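PDB 5EDX: CD8 alpha antigen from Sus scrofa, which pairs as a homodimer of immunoglobulin V-set domains and probably acts as a T-cell co-receptor that binds MHC class I molecules. Local coordinates for residues M50-K54 with T55-T59. Sequence-based numbering, arbitrary orientation.
Sequences MYLSK and TRNKT
Tyr51 and Lys58 face each other as an antiparallel hydrogen-bonded pair and give the two arms of this hairpin their regular backbone bonds: Tyr51 N to Lys58 O at 2.8 Å and Lys58 N to Tyr51 O at 2.9 Å. Met50 and Thr59 follow as a non-hydrogen-bonded pair.

Nearer the turn, polar groups gather on the carbonyl of Arg56. The Ser53 hydroxyl donates a hydrogen bond, Ser53 OG to Arg56 O 2.8 Å; a chi1 of 73° places OG between its own backbone N and carbonyl carbon and brings it within bonding distance of that oxygen. A second donor, Asn57 ND2, reaches Arg56 O at 3.2 Å, the oxygen lying close to the plane of the amide. Arg56 O thus accepts from two side chains, the serine from near the carbonyl plane and the amide from well above it. Closer to the bend, Arg56 N makes only a weak bond to Ser53 O, at 3.5 Å.

Van der Waals contacts of the side chains divide between the two faces of the hairpin. On one, the Tyr51 ring turns its CD2-CE2 edge to Arg56 O, which lies near the ring plane, 3.6 Å from CE2, and CG of Arg56 lies beside the same edge. On the other, Leu52 CD2 rests against the Asn57 amide, 3.6 Å from Asn57 CG, while Met50 CB meets CG2 of Thr59.

Met50 and Leu52 continue inward onto Trp35, whereas Lys58 NZ is hydrogen-bonded to the Asn99 carbonyl of the second subunit, and Tyr51 and Arg56 pack on its Ser100. The arrangement is that of the C'-C'' beta hairpin of an immunoglobulin V-set domain, here at the edge of the sheet and contributing to the homodimer interface.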
# COMPACT_ATOMS: atom_id res chain seq x y z
N MET A 50 10.16 -5.02 3.89
CA MET A 50 10.51 -5.40 5.26
C MET A 50 9.73 -4.61 6.30
O MET A 50 9.21 -3.54 6.02
CB MET A 50 12.00 -5.19 5.50
CG MET A 50 12.42 -3.74 5.47
SD MET A 50 14.21 -3.52 5.41
CE MET A 50 14.59 -4.12 3.75
N TYR A 51 9.68 -5.18 7.50
CA TYR A 51 9.05 -4.55 8.65
C TYR A 51 10.17 -4.26 9.64
O TYR A 51 11.01 -5.12 9.89
CB TYR A 51 8.02 -5.51 9.24
CG TYR A 51 7.48 -5.14 10.61
CD1 TYR A 51 6.29 -4.43 10.74
CD2 TYR A 51 8.14 -5.54 11.77
CE1 TYR A 51 5.78 -4.12 11.99
CE2 TYR A 51 7.64 -5.22 13.02
CZ TYR A 51 6.46 -4.51 13.12
OH TYR A 51 5.95 -4.19 14.37
N LEU A 52 10.20 -3.04 10.16
CA LEU A 52 11.24 -2.62 11.09
C LEU A 52 10.64 -2.11 12.40
O LEU A 52 9.69 -1.33 12.39
CB LEU A 52 12.10 -1.52 10.47
CG LEU A 52 12.83 -1.88 9.18
CD1 LEU A 52 13.37 -0.63 8.51
CD2 LEU A 52 13.95 -2.89 9.44
N SER A 53 11.18 -2.57 13.51
CA SER A 53 10.77 -2.08 14.83
C SER A 53 11.90 -2.36 15.80
O SER A 53 12.83 -3.10 15.48
CB SER A 53 9.50 -2.78 15.30
OG SER A 53 9.76 -4.12 15.69
N LYS A 54 11.82 -1.77 16.99
CA LYS A 54 12.85 -1.99 18.00
C LYS A 54 13.07 -3.48 18.28
O LYS A 54 14.21 -3.93 18.37
CB LYS A 54 12.46 -1.26 19.29
CG LYS A 54 13.42 -1.48 20.45
CD LYS A 54 13.00 -0.69 21.68
CE LYS A 54 13.88 -1.02 22.88
NZ LYS A 54 13.43 -0.35 24.13
N THR A 55 11.98 -4.23 18.40
CA THR A 55 12.05 -5.60 18.91
C THR A 55 12.05 -6.67 17.83
O THR A 55 12.20 -7.85 18.12
CB THR A 55 10.89 -5.90 19.88
OG1 THR A 55 9.64 -5.80 19.19
CG2 THR A 55 10.90 -4.91 21.03
N ARG A 56 11.89 -6.26 16.58
CA ARG A 56 11.71 -7.24 15.52
C ARG A 56 11.85 -6.63 14.14
O ARG A 56 11.11 -5.71 13.78
CB ARG A 56 10.33 -7.90 15.66
CG ARG A 56 9.79 -8.54 14.40
CD ARG A 56 8.49 -9.27 14.69
NE ARG A 56 8.68 -10.34 15.66
CZ ARG A 56 7.73 -11.19 16.04
NH1 ARG A 56 6.51 -11.08 15.55
NH2 ARG A 56 8.01 -12.14 16.93
N ASN A 57 12.83 -7.13 13.38
CA ASN A 57 12.95 -6.83 11.97
C ASN A 57 12.59 -8.07 11.18
O ASN A 57 13.01 -9.17 11.51
CB ASN A 57 14.38 -6.42 11.61
CG ASN A 57 14.75 -5.07 12.14
OD1 ASN A 57 15.89 -4.64 12.02
ND2 ASN A 57 13.78 -4.38 12.73
N LYS A 58 11.80 -7.90 10.13
CA LYS A 58 11.36 -9.03 9.33
C LYS A 58 11.41 -8.67 7.86
O LYS A 58 10.72 -7.76 7.42
CB LYS A 58 9.94 -9.42 9.72
CG LYS A 58 9.44 -10.67 9.02
CD LYS A 58 8.17 -11.17 9.66
CE LYS A 58 7.79 -12.54 9.13
NZ LYS A 58 6.60 -13.08 9.87
N THR A 59 12.25 -9.37 7.11
CA THR A 59 12.33 -9.12 5.67
C THR A 59 11.37 -10.04 4.92
O THR A 59 11.03 -11.13 5.39
CB THR A 59 13.77 -9.31 5.13
OG1 THR A 59 14.22 -10.64 5.40
CG2 THR A 59 14.72 -8.31 5.79